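Local coordinates for sensor protein (Rhodopseudomonas palustris, PDB 2OOL), which senses light through a bound biliverdin as a bacteriophytochrome and probably passes the signal on as a histidine kinase, this chain being its chromophore-binding part, at residues Ile284-Val287 with Leu292-Met295; Val184-Ala189 with Gln194-Asp199. All blocks are in the same frame, centred on the assembly; numbering follows the deposited sequence.

How the contacts relate
Both contacts are antiparallel hairpins of one sheet in the GAF domain, their centres about 10 Å apart. Strands 181-187 and 291-300 are neighbours in that sheet, so contact 1 and contact 2 adjoin directly: Met295 N approaches Tyr185 O at 2.8 Å and Phe187 N approaches Trp293 O at 3.0 Å, both probable hydrogen bonds. Phe187 CD1 packs on Gly294 CA at 3.7 Å. Each hairpin carries a classic bulge. Each also sends one side chain to the bound biliverdin, Met295 from contact 1 and Val195 from contact 2, with both side chains about 4 Å from the chromophore, so the two hairpins line parts of the same pocket.

Contact 1: residues Ile284-Val287 with Leu292-Met295; sequences ISIV and LWGM
Strands 284-287 and 292-295 run antiparallel, their short axes 4.6 Å apart at closest approach and 147° apart in direction, and the register slips by one residue at a bulge opposite Ile286. There Ile286 O accepts a hydrogen bond from Trp293 N at 2.8 Å and takes a second, weak one from Gly294 N at 3.4 Å. The return bond, Ile286 N to Gly294 O, is as short as the first, but its donor stands 40° out of the carbonyl plane.

The side chains of Ile286 and Trp293 run alongside each other in the same direction. Ile286 meets the benzo part of the indole with two methyls: CG2 is 3.8 Å from Trp293 CE3, and CD1 lies equally near CZ3 of the same ring. Chi1 of Ile286 sets CG2 anti to the backbone N and CG1 beside it, and an extended chi2 (167°) carries CD1 on to the ring. Helix 308-332 packs against this side too, through Thr322 and Ile325 on Ile286 and Glu329 on Trp293. A side chain at Gly294 would run into Trp293 CE3, so the bare glycine fits the bulge.

Ser285, Val287, Leu292 and Met295 occupy the other face. Leu292 CD1 sits 3.5 Å from Ser285 CB and also meets Val287 CG2, at 4.1 Å. Ser285 OG lies 4.0 Å from Met295 SD, while its hydrogen bonds go to Tyr225 O and Arg231 NH1. The side chain of Met295, folded at its second and third torsions, comes to about 4 Å from the bound biliverdin. The pairing is that of a classic beta bulge in a hairpin of the GAF sheet, with one face packed on a helix and the other contributing to the chromophore pocket.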
loop_
_atom_site.group_PDB
_atom_site.type_symbol
_atom_site.label_atom_id
_atom_site.label_comp_id
_atom_site.label_asym_id
_atom_site.label_seq_id
_atom_site.Cartn_x
_atom_site.Cartn_y
_atom_site.Cartn_z
ATOM N N ILE A 284 4.200 15.825 7.269
ATOM C CA ILE A 284 5.065 15.154 6.325
ATOM C C ILE A 284 5.577 16.231 5.375
ATOM O O ILE A 284 4.795 17.004 4.776
ATOM C CB ILE A 284 4.310 14.080 5.504
ATOM C CG1 ILE A 284 3.616 13.016 6.394
ATOM C CG2 ILE A 284 5.212 13.438 4.503
ATOM C CD1 ILE A 284 2.174 13.300 6.608
ATOM N N SER A 285 6.883 16.277 5.210
ATOM C CA SER A 285 7.575 17.226 4.308
ATOM C C SER A 285 7.347 16.933 2.828
ATOM O O SER A 285 7.222 15.782 2.420
ATOM C CB SER A 285 9.099 17.203 4.627
ATOM O OG SER A 285 9.304 17.666 5.955
ATOM N N ILE A 286 7.299 17.976 2.010
ATOM C CA ILE A 286 7.406 17.797 0.558
ATOM C C ILE A 286 8.701 18.446 0.141
ATOM O O ILE A 286 8.901 19.627 0.379
ATOM C CB ILE A 286 6.216 18.429 -0.216
ATOM C CG1 ILE A 286 4.892 17.833 0.280
ATOM C CG2 ILE A 286 6.424 18.293 -1.761
ATOM C CD1 ILE A 286 3.644 18.623 -0.190
ATOM N N VAL A 287 9.584 17.652 -0.447
ATOM C CA VAL A 287 10.965 18.057 -0.705
ATOM C C VAL A 287 11.305 17.946 -2.181
ATOM O O VAL A 287 11.321 16.851 -2.764
ATOM C CB VAL A 287 11.961 17.172 0.111
ATOM C CG1 VAL A 287 13.443 17.450 -0.251
ATOM C CG2 VAL A 287 11.747 17.360 1.640
ATOM N N LEU A 292 12.768 22.336 0.939
ATOM C CA LEU A 292 11.398 22.174 1.443
ATOM C C LEU A 292 10.411 22.966 0.557
ATOM O O LEU A 292 10.453 24.195 0.477
ATOM C CB LEU A 292 11.342 22.589 2.934
ATOM C CG LEU A 292 10.310 22.002 3.905
ATOM C CD1 LEU A 292 10.211 20.463 3.859
ATOM C CD2 LEU A 292 10.609 22.486 5.318
ATOM N N TRP A 293 9.559 22.249 -0.164
ATOM C CA TRP A 293 8.581 22.888 -1.034
ATOM C C TRP A 293 7.317 23.232 -0.287
ATOM O O TRP A 293 6.627 24.204 -0.615
ATOM C CB TRP A 293 8.280 21.950 -2.199
ATOM C CG TRP A 293 7.255 22.441 -3.172
ATOM C CD1 TRP A 293 7.491 23.060 -4.365
ATOM C CD2 TRP A 293 5.821 22.304 -3.068
ATOM N NE1 TRP A 293 6.300 23.333 -4.998
ATOM C CE2 TRP A 293 5.264 22.876 -4.225
ATOM C CE3 TRP A 293 4.967 21.769 -2.104
ATOM C CZ2 TRP A 293 3.893 22.932 -4.444
ATOM C CZ3 TRP A 293 3.593 21.821 -2.325
ATOM C CH2 TRP A 293 3.079 22.389 -3.492
ATOM N N GLY A 294 6.992 22.390 0.686
ATOM C CA GLY A 294 5.748 22.476 1.464
ATOM C C GLY A 294 5.623 21.343 2.491
ATOM O O GLY A 294 6.558 20.564 2.697
ATOM N N MET A 295 4.455 21.275 3.139
ATOM C CA MET A 295 4.155 20.260 4.148
ATOM C C MET A 295 2.696 19.816 4.040
ATOM O O MET A 295 1.830 20.619 3.696
ATOM C CB MET A 295 4.319 20.834 5.555
ATOM C CG MET A 295 5.583 21.570 5.818
ATOM S SD MET A 295 6.788 20.643 6.804
ATOM C CE MET A 295 6.243 21.190 8.427
#

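Contact 2: residues Val184-Ala189 with Gln194-Asp199; sequences VYQFAA and QVIAED
Tyr185 brings the CD2-CE2 side of its ring obliquely against the backbone of Gln194: CE2 is 3.7 Å from Gln194 N, and CD2 is 3.8 Å from Gln194 C. Tyr185 CD2 also meets Val195 CG2 at 4.1 Å. A chi1 of -174°, CG trans to the backbone N, swings the ring across to the partner strand. Cutting the side chain of Tyr185 back to an alanine removes the ring and is likely to open a gap beside the Gln194 backbone and Val195 CG2.

On the face of Val184 and Gln186, the Gln186 side chain meets the end of Ile196, which turns in from the bulge. The extended chain of Gln186 brings its NE2 to 3.7 Å from Ile196 CD1, a polar group resting on a methyl. Ile196 CG1 takes the crowded position between backbone N and carbonyl carbon (chi1 57°), which sets it 3.5 Å from Val184 O. Val184 also packs its CB against that of Ala197, and Cys166 of helix 162-177 touches both residues.

Two reciprocal backbone hydrogen bonds join Gln186 and Gln194. At the bulge, where Ile196 and Ala197 both face Val184, Ile196 N gives a hydrogen bond of 2.9 Å to Val184 O, nearly along the C=O axis. The hydrogen bond from Val184 N to Ala197 O, 3.0 Å long, instead arrives from 44° out of the carbonyl plane. Val195 touches the biliverdin, and Gln194 NE2 is held by Asp209 O. The chemistry thus divides the work: backbone bonds fix the hairpin and its bulge, whereas the direct side-chain contacts between the segments rest on shape rather than charge.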
loop_
_atom_site.group_PDB
_atom_site.type_symbol
_atom_site.label_atom_id
_atom_site.label_comp_id
_atom_site.label_asym_id
_atom_site.label_seq_id
_atom_site.Cartn_x
_atom_site.Cartn_y
_atom_site.Cartn_z
ATOM N N VAL A 184 -2.529 20.946 2.713
ATOM C CA VAL A 184 -1.260 20.999 1.988
ATOM C C VAL A 184 -0.840 22.468 1.993
ATOM O O VAL A 184 -1.580 23.343 1.566
ATOM C CB VAL A 184 -1.374 20.455 0.577
ATOM C CG1 VAL A 184 0.007 20.509 -0.110
ATOM C CG2 VAL A 184 -1.918 19.059 0.651
ATOM N N TYR A 185 0.332 22.707 2.533
ATOM C CA TYR A 185 0.854 24.033 2.835
ATOM C C TYR A 185 2.070 24.211 1.946
ATOM O O TYR A 185 2.994 23.403 2.023
ATOM C CB TYR A 185 1.322 24.053 4.301
ATOM C CG TYR A 185 1.772 25.396 4.843
ATOM C CD1 TYR A 185 3.117 25.648 5.138
ATOM C CD2 TYR A 185 0.866 26.388 5.104
ATOM C CE1 TYR A 185 3.532 26.875 5.656
ATOM C CE2 TYR A 185 1.272 27.640 5.612
ATOM C CZ TYR A 185 2.613 27.867 5.906
ATOM O OH TYR A 185 3.002 29.128 6.402
ATOM N N GLN A 186 2.091 25.272 1.140
ATOM C CA GLN A 186 3.190 25.494 0.200
ATOM C C GLN A 186 3.966 26.726 0.620
ATOM O O GLN A 186 3.366 27.737 0.986
ATOM C CB GLN A 186 2.645 25.743 -1.228
ATOM C CG GLN A 186 3.739 25.838 -2.298
ATOM C CD GLN A 186 3.200 26.228 -3.669
ATOM O OE1 GLN A 186 3.908 26.164 -4.669
ATOM N NE2 GLN A 186 1.960 26.625 -3.716
ATOM N N PHE A 187 5.288 26.645 0.553
ATOM C CA PHE A 187 6.160 27.784 0.953
ATOM C C PHE A 187 6.334 28.733 -0.252
ATOM O O PHE A 187 6.510 28.259 -1.395
ATOM C CB PHE A 187 7.515 27.277 1.442
ATOM C CG PHE A 187 7.487 26.651 2.848
ATOM C CD1 PHE A 187 7.675 25.295 3.011
ATOM C CD2 PHE A 187 7.217 27.431 3.975
ATOM C CE1 PHE A 187 7.603 24.715 4.270
ATOM C CE2 PHE A 187 7.174 26.883 5.226
ATOM C CZ PHE A 187 7.358 25.517 5.391
ATOM N N ALA A 188 6.195 30.040 0.012
ATOM C CA ALA A 188 6.666 31.139 -0.864
ATOM C C ALA A 188 8.188 31.336 -0.724
ATOM O O ALA A 188 8.833 30.801 0.205
ATOM C CB ALA A 188 5.969 32.457 -0.465
ATOM N N ALA A 189 8.736 32.153 -1.607
ATOM C CA ALA A 189 10.168 32.457 -1.670
ATOM C C ALA A 189 10.703 33.024 -0.361
ATOM O O ALA A 189 11.819 32.738 -0.007
ATOM C CB ALA A 189 10.428 33.423 -2.824
ATOM N N GLN A 194 1.093 29.342 2.358
ATOM C CA GLN A 194 -0.353 29.347 2.216
ATOM C C GLN A 194 -0.885 27.901 2.148
ATOM O O GLN A 194 -0.279 27.054 1.500
ATOM C CB GLN A 194 -0.715 30.054 0.907
ATOM C CG GLN A 194 -2.180 30.353 0.731
ATOM C CD GLN A 194 -2.486 30.976 -0.595
ATOM O OE1 GLN A 194 -1.702 30.876 -1.530
ATOM N NE2 GLN A 194 -3.621 31.630 -0.687
ATOM N N VAL A 195 -2.058 27.657 2.754
ATOM C CA VAL A 195 -2.809 26.410 2.583
ATOM C C VAL A 195 -3.417 26.414 1.183
ATOM O O VAL A 195 -4.317 27.193 0.883
ATOM C CB VAL A 195 -3.908 26.282 3.654
ATOM C CG1 VAL A 195 -4.779 25.021 3.421
ATOM C CG2 VAL A 195 -3.258 26.271 5.126
ATOM N N ILE A 196 -2.919 25.553 0.320
ATOM C CA ILE A 196 -3.408 25.516 -1.048
ATOM C C ILE A 196 -4.422 24.395 -1.299
ATOM O O ILE A 196 -5.114 24.386 -2.332
ATOM C CB ILE A 196 -2.248 25.447 -2.046
ATOM C CG1 ILE A 196 -1.348 24.231 -1.766
ATOM C CG2 ILE A 196 -1.410 26.733 -1.927
ATOM C CD1 ILE A 196 -0.376 23.902 -2.876
ATOM N N ALA A 197 -4.545 23.458 -0.371
ATOM C CA ALA A 197 -5.571 22.409 -0.473
ATOM C C ALA A 197 -5.875 21.939 0.931
ATOM O O ALA A 197 -5.082 22.164 1.844
ATOM C CB ALA A 197 -5.104 21.228 -1.343
ATOM N N GLU A 198 -7.033 21.303 1.078
ATOM C CA GLU A 198 -7.579 20.925 2.368
ATOM C C GLU A 198 -8.644 19.852 2.222
ATOM O O GLU A 198 -9.471 19.926 1.358
ATOM C CB GLU A 198 -8.234 22.123 3.032
ATOM C CG GLU A 198 -8.541 21.922 4.505
ATOM C CD GLU A 198 -9.116 23.180 5.121
ATOM O OE1 GLU A 198 -10.195 23.606 4.641
ATOM O OE2 GLU A 198 -8.463 23.742 6.062
ATOM N N ASP A 199 -8.590 18.827 3.067
ATOM C CA ASP A 199 -9.756 17.954 3.233
ATOM C C ASP A 199 -10.001 17.839 4.708
ATOM O O ASP A 199 -9.079 17.568 5.479
ATOM C CB ASP A 199 -9.497 16.582 2.634
ATOM C CG ASP A 199 -10.788 15.793 2.367
ATOM O OD1 ASP A 199 -11.744 16.306 1.743
ATOM O OD2 ASP A 199 -10.841 14.637 2.790
#